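Local coordinates for maleylacetate reductase (Agrobacterium tumefaciens, PDB 3HL0), which probably catalyses the NADH-dependent reduction of maleylacetate to 3-oxoadipate in the breakdown of gamma-resorcylate, as a member of the iron-containing alcohol dehydrogenase family, at residues 81-84 / 90-93; 106-111 / 143-148; 166-171 / 301-306. One frame throughout, in Å; residues are numbered along the deposited sequence.

How the interactions relate
Interactions 1 and 2 are neighbours in the N-terminal alpha/beta part of the chain, their centres about 12 Å apart. They touch through helix 97-110: Ile106 CG2 lies 3.9 Å from Val91 CG1, and Tyr83 CE2 lies 3.9 Å from Thr110 OG1. A calcium ion is close to interaction 2, about 4 Å from the side chain of Asp111. Interaction 3 belongs to the helical C-terminal part, on the opposite side of the chain's centre, with its centre about 33 Å from that of interaction 1 and about 31 Å from that of interaction 2. Its Thr168 side chain is about 7 Å from the bound NAD; that of Leu108 is about 12 Å away.

Interaction 1 of 3, residues 81-84 / 90-93; sequences EAYR and CVVS
Tyr83 sends its ring off the helix with CG anti to the backbone N (chi1 180°), while Val91 turns CG1 anti to its own carbonyl carbon (chi1 -68°), bringing that methyl to the tyrosine. The two side chains cross at about a right angle. Tyr83 CD1 meets Val91 CG1 at 3.8 Å, an apolar contact in which the methyl comes obliquely to the ring. Further along the same edge of the ring, CE1 of Tyr83 is 3.6 Å from Cys90 O, which lies at the ring edge and near its plane; an aromatic C-H facing a carbonyl oxygen in this way is probably mildly favourable. The phenol oxygen passes close to the start of the strand, Tyr83 OH being 3.5 Å from Cys90 N, a packing distance. Helix 73-85 here covers strand 90-95 of the six-stranded parallel sheet. It belongs to the beta-alpha-beta connection from strand 60-64 to strand 90-95, in the Rossmann-like domain of this dehydrogenase family. Tyrosine suits the helix because it is long enough to span the 8.1 Å between its CA and that of Val91. A beta-branched valine fits an extended strand, and its backbone is hydrogen-bonded to Ala113 and Ile115 of the neighbouring strand 113-118. Ile106 of helix 97-110 touches both Tyr83 and Val91, and Cys90, whose CB points away from the helix, packs on Leu34, Ala37 and Ala113.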
# COMPACT_ATOMS: atom_id res chain seq x y z
N GLU A 81 7.09 -1.00 -24.01
CA GLU A 81 7.88 -2.02 -24.69
C GLU A 81 7.11 -3.35 -24.72
O GLU A 81 7.11 -4.03 -25.74
CB GLU A 81 9.26 -2.18 -24.05
CG GLU A 81 10.13 -0.96 -24.25
CD GLU A 81 11.37 -0.93 -23.35
OE1 GLU A 81 11.41 -1.68 -22.34
OE2 GLU A 81 12.30 -0.15 -23.66
N ALA A 82 6.43 -3.70 -23.62
CA ALA A 82 5.63 -4.93 -23.57
C ALA A 82 4.43 -4.88 -24.52
O ALA A 82 4.17 -5.86 -25.25
CB ALA A 82 5.18 -5.19 -22.12
N TYR A 83 3.76 -3.72 -24.57
CA TYR A 83 2.64 -3.47 -25.50
C TYR A 83 3.08 -3.67 -26.95
O TYR A 83 2.40 -4.34 -27.76
CB TYR A 83 2.08 -2.05 -25.27
CG TYR A 83 0.93 -1.64 -26.16
CD1 TYR A 83 -0.39 -1.87 -25.77
CD2 TYR A 83 1.16 -0.99 -27.38
CE1 TYR A 83 -1.46 -1.48 -26.57
CE2 TYR A 83 0.10 -0.59 -28.18
CZ TYR A 83 -1.19 -0.84 -27.79
OH TYR A 83 -2.21 -0.44 -28.61
N ARG A 84 4.24 -3.11 -27.28
CA ARG A 84 4.77 -3.23 -28.64
C ARG A 84 5.14 -4.67 -28.95
O ARG A 84 4.68 -5.23 -29.97
CB ARG A 84 5.94 -2.26 -28.86
CG ARG A 84 5.43 -0.81 -28.86
CD ARG A 84 6.51 0.23 -29.02
NE ARG A 84 5.89 1.54 -29.16
CZ ARG A 84 6.42 2.69 -28.77
NH1 ARG A 84 7.61 2.71 -28.17
NH2 ARG A 84 5.74 3.82 -28.93
N CYS A 90 -4.77 -2.75 -27.83
CA CYS A 90 -5.47 -2.09 -26.73
C CYS A 90 -4.92 -2.58 -25.39
O CYS A 90 -4.16 -3.54 -25.34
CB CYS A 90 -6.98 -2.37 -26.80
SG CYS A 90 -7.47 -4.11 -26.83
N VAL A 91 -5.31 -1.89 -24.33
CA VAL A 91 -4.98 -2.33 -22.98
C VAL A 91 -6.26 -2.60 -22.24
O VAL A 91 -7.27 -1.95 -22.49
CB VAL A 91 -4.11 -1.30 -22.18
CG1 VAL A 91 -2.68 -1.20 -22.80
CG2 VAL A 91 -4.78 0.09 -22.07
N VAL A 92 -6.22 -3.61 -21.37
CA VAL A 92 -7.35 -3.91 -20.50
C VAL A 92 -6.79 -3.70 -19.10
O VAL A 92 -5.96 -4.46 -18.65
CB VAL A 92 -7.86 -5.35 -20.70
CG1 VAL A 92 -8.91 -5.65 -19.64
CG2 VAL A 92 -8.49 -5.54 -22.13
N SER A 93 -7.25 -2.65 -18.44
CA SER A 93 -6.68 -2.26 -17.15
C SER A 93 -7.55 -2.82 -16.06
O SER A 93 -8.65 -2.34 -15.87
CB SER A 93 -6.65 -0.74 -17.03
OG SER A 93 -5.90 -0.21 -18.12

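Interaction 2 of 3, residues 106-111 / 143-148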
# COMPACT_ATOMS: atom_id res chain seq x y z
N ILE A 106 0.19 4.45 -21.02
CA ILE A 106 0.49 3.68 -22.24
C ILE A 106 -0.31 4.29 -23.41
O ILE A 106 0.24 4.52 -24.47
CB ILE A 106 0.13 2.17 -22.06
CG1 ILE A 106 1.06 1.53 -21.04
CG2 ILE A 106 0.16 1.43 -23.41
CD1 ILE A 106 0.54 0.16 -20.54
N ALA A 107 -1.58 4.61 -23.20
CA ALA A 107 -2.39 5.26 -24.24
C ALA A 107 -1.77 6.59 -24.69
O ALA A 107 -1.76 6.89 -25.91
CB ALA A 107 -3.83 5.48 -23.74
N LEU A 108 -1.25 7.37 -23.76
CA LEU A 108 -0.60 8.65 -24.12
C LEU A 108 0.52 8.46 -25.14
O LEU A 108 0.73 9.31 -26.02
CB LEU A 108 -0.07 9.38 -22.88
CG LEU A 108 0.68 10.71 -23.04
CD1 LEU A 108 -0.28 11.79 -23.55
CD2 LEU A 108 1.22 11.11 -21.70
N ARG A 109 1.22 7.34 -25.04
CA ARG A 109 2.44 7.12 -25.79
C ARG A 109 2.21 6.30 -27.05
O ARG A 109 3.04 6.31 -27.97
CB ARG A 109 3.46 6.42 -24.88
CG ARG A 109 4.02 7.38 -23.84
CD ARG A 109 4.64 6.65 -22.68
NE ARG A 109 5.33 7.57 -21.79
CZ ARG A 109 4.75 8.22 -20.77
NH1 ARG A 109 3.46 8.07 -20.49
NH2 ARG A 109 5.46 9.04 -20.01
N THR A 110 1.09 5.59 -27.13
CA THR A 110 0.87 4.63 -28.21
C THR A 110 -0.49 4.79 -28.89
O THR A 110 -0.79 4.08 -29.87
CB THR A 110 0.88 3.20 -27.68
OG1 THR A 110 -0.28 3.03 -26.85
CG2 THR A 110 2.14 2.89 -26.85
N ASP A 111 -1.33 5.65 -28.34
CA ASP A 111 -2.75 5.75 -28.71
C ASP A 111 -3.55 4.42 -28.59
O ASP A 111 -4.58 4.25 -29.24
CB ASP A 111 -2.93 6.40 -30.09
CG ASP A 111 -4.12 7.36 -30.14
OD1 ASP A 111 -4.43 8.00 -29.11
OD2 ASP A 111 -4.74 7.46 -31.22
N GLY A 143 -6.21 15.43 -21.08
CA GLY A 143 -6.57 15.61 -22.48
C GLY A 143 -7.41 14.47 -22.99
O GLY A 143 -7.46 13.41 -22.35
N PRO A 144 -8.06 14.66 -24.15
CA PRO A 144 -8.96 13.65 -24.72
C PRO A 144 -8.29 12.31 -25.03
O PRO A 144 -8.95 11.25 -24.98
CB PRO A 144 -9.54 14.34 -25.98
CG PRO A 144 -8.68 15.56 -26.21
CD PRO A 144 -8.11 15.94 -24.88
N GLU A 145 -6.99 12.34 -25.31
CA GLU A 145 -6.22 11.11 -25.58
C GLU A 145 -6.02 10.24 -24.32
O GLU A 145 -5.54 9.09 -24.40
CB GLU A 145 -4.88 11.44 -26.27
CG GLU A 145 -3.80 12.11 -25.39
CD GLU A 145 -4.01 13.62 -25.10
OE1 GLU A 145 -4.97 14.25 -25.62
OE2 GLU A 145 -3.17 14.19 -24.34
N ILE A 146 -6.37 10.76 -23.15
CA ILE A 146 -6.22 9.98 -21.89
C ILE A 146 -7.52 9.29 -21.50
O ILE A 146 -7.51 8.23 -20.84
CB ILE A 146 -5.73 10.93 -20.76
CG1 ILE A 146 -4.34 11.46 -21.13
CG2 ILE A 146 -5.76 10.25 -19.36
CD1 ILE A 146 -3.90 12.62 -20.31
N LEU A 147 -8.66 9.91 -21.84
CA LEU A 147 -9.99 9.38 -21.45
C LEU A 147 -10.21 7.95 -21.97
O LEU A 147 -10.16 7.73 -23.21
CB LEU A 147 -11.13 10.28 -21.93
CG LEU A 147 -12.52 9.91 -21.45
CD1 LEU A 147 -12.67 10.01 -19.91
CD2 LEU A 147 -13.49 10.82 -22.17
N PRO A 148 -10.44 6.97 -21.06
CA PRO A 148 -10.65 5.60 -21.58
C PRO A 148 -11.91 5.43 -22.45
O PRO A 148 -12.97 6.01 -22.18
CB PRO A 148 -10.75 4.73 -20.30
CG PRO A 148 -9.94 5.52 -19.29
CD PRO A 148 -10.25 6.98 -19.59
O HOH W 1 -5.55 7.63 -26.71
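The last turn of helix 97-110 passes the loop that carries Glu145, with Leu108 and Ile146 closest in the backbone, 6.2 Å between CA atoms. Leu108 and Glu145 lie side by side and point the same way, so that the leucine is in contact with the aliphatic part of the glutamate as well as its carboxylate: Leu108 CD1 is 4.0 Å from Glu145 CG and 3.8 Å from Glu145 OE2. Glu145 reaches this position folded, its CG between the backbone N and the carbonyl carbon (chi1 72°) and its chain bent again at chi2 (-77°). That fold also brings OE1 against Gly143, at the spot a side chain there would occupy, which suits glycine. Ala107, small enough for a close approach, sets its CB 4.0 Å from Glu145 O. The polar link is a water, which donates to Asp111 OD1 at 2.7 Å and to Glu145 O at 2.7 Å, joining the helix end to the loop. Asp111 is the first residue to leave helical geometry, with positive phi (56°). A bound calcium lies about 4 Å from the Asp111 side chain, too far for direct coordination. Glu149, next after Pro148, binds calcium in this protein, though no ion is bound to it here. Helix 97-110 thus ends against the loop that leads from the two-stranded antiparallel sheet into strand 150-153 of the parallel sheet.

Interaction 3 of 3, residues 166-171 / 301-306; sequences SMTSGL and GAPSSL
On the helix whose Thr168 and Leu171 meet Ala302 and Pro303, Ser166 OG is gripped by hydrogen bonds to Pro162 O and to Arg218 NH1, with a weak one to Leu161 O, which ties the first turns of the helix to their surroundings. One turn further, Leu171 N bonds to Met167 O at 3.0 Å in the regular helical pattern. The contact itself is apolar. Thr168 sets CG2 anti to its carbonyl carbon, where the methyl reaches the CD-CG side of the proline ring: Thr168 CG2 lies 3.6 Å from Pro303 CD and 4.0 Å from Pro303 CG, the two side chains crossing at about a right angle. Its hydroxyl makes a weak bond back to Ala164 O, so threonine serves both needs, a methyl for the loop and an oxygen for its own helix. Helix 163-180 belongs to the helical C-terminal domain of the iron-containing alcohol dehydrogenases. The loop it meets begins where helix 289-300 ends in a Schellman motif at Gly301, whose backbone takes up a positive phi (71°), easily adopted by a residue without a side chain. Directly after it, Ala302 points its CB at the helix: Leu171 CD1 touches Ala302 CB at 3.7 Å, while Thr168 CG2 is 4.3 Å from the same methyl. A residue as small as alanine lets the chain come near, with 6.2 Å between the CA atoms of Thr168 and Ala302. Phe296 and Ala297 of helix 289-300 pack on Leu171 too, and Ala260 of helix 255-271 touches both Thr168 and Leu171.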
# COMPACT_ATOMS: atom_id res chain seq x y z
N SER A 166 -11.73 0.01 1.07
CA SER A 166 -13.11 0.25 0.56
C SER A 166 -13.66 1.56 1.17
O SER A 166 -14.27 2.40 0.44
CB SER A 166 -14.08 -0.93 0.88
OG SER A 166 -13.64 -2.09 0.16
N MSE A 167 -13.44 1.77 2.47
CA MSE A 167 -13.95 2.97 3.15
C MSE A 167 -13.21 4.23 2.68
O MSE A 167 -13.85 5.23 2.35
CB MSE A 167 -13.85 2.84 4.66
CG MSE A 167 -14.63 1.65 5.27
SE MSE A 167 -16.51 1.55 4.83
CE MSE A 167 -16.46 0.27 3.42
N THR A 168 -11.88 4.18 2.63
CA THR A 168 -11.15 5.42 2.27
C THR A 168 -11.28 5.71 0.77
O THR A 168 -11.43 6.89 0.38
CB THR A 168 -9.67 5.39 2.70
OG1 THR A 168 -9.10 4.18 2.17
CG2 THR A 168 -9.62 5.37 4.22
N SER A 169 -11.27 4.68 -0.08
CA SER A 169 -11.49 4.92 -1.49
C SER A 169 -12.92 5.45 -1.70
O SER A 169 -13.13 6.32 -2.56
CB SER A 169 -11.29 3.60 -2.28
OG SER A 169 -11.42 3.84 -3.72
N GLY A 170 -13.89 4.96 -0.90
CA GLY A 170 -15.30 5.44 -1.02
C GLY A 170 -15.35 6.91 -0.66
O GLY A 170 -16.04 7.70 -1.31
N LEU A 171 -14.60 7.33 0.40
CA LEU A 171 -14.54 8.75 0.72
C LEU A 171 -13.82 9.59 -0.35
O LEU A 171 -14.19 10.75 -0.57
CB LEU A 171 -13.92 8.99 2.13
CG LEU A 171 -14.80 8.49 3.28
CD1 LEU A 171 -13.90 8.35 4.54
CD2 LEU A 171 -15.94 9.46 3.54
N GLY A 301 -15.20 3.93 10.30
CA GLY A 301 -13.89 3.64 10.89
C GLY A 301 -12.68 4.11 10.09
O GLY A 301 -11.59 3.56 10.19
N ALA A 302 -12.88 5.14 9.26
CA ALA A 302 -11.78 5.65 8.46
C ALA A 302 -10.81 6.47 9.33
O ALA A 302 -11.20 7.00 10.39
CB ALA A 302 -12.35 6.57 7.34
N PRO A 303 -9.56 6.57 8.91
CA PRO A 303 -8.64 7.44 9.65
C PRO A 303 -9.14 8.88 9.67
O PRO A 303 -9.78 9.33 8.72
CB PRO A 303 -7.34 7.34 8.86
CG PRO A 303 -7.74 6.93 7.45
CD PRO A 303 -8.96 6.03 7.68
N SER A 304 -8.84 9.59 10.75
CA SER A 304 -9.39 10.93 10.93
C SER A 304 -8.34 11.97 11.21
O SER A 304 -8.67 13.13 11.29
CB SER A 304 -10.42 10.91 12.05
OG SER A 304 -9.76 10.47 13.26
N SER A 305 -7.07 11.59 11.36
CA SER A 305 -6.05 12.63 11.61
C SER A 305 -4.85 12.51 10.69
O SER A 305 -4.46 11.41 10.25
CB SER A 305 -5.57 12.60 13.08
OG SER A 305 -4.58 11.60 13.23
N LEU A 306 -4.26 13.65 10.38
CA LEU A 306 -3.06 13.64 9.56
C LEU A 306 -1.90 13.01 10.36
O LEU A 306 -0.99 12.44 9.74
CB LEU A 306 -2.62 15.04 9.08
CG LEU A 306 -3.61 15.68 8.08
CD1 LEU A 306 -3.09 17.13 7.78
CD2 LEU A 306 -3.63 14.82 6.78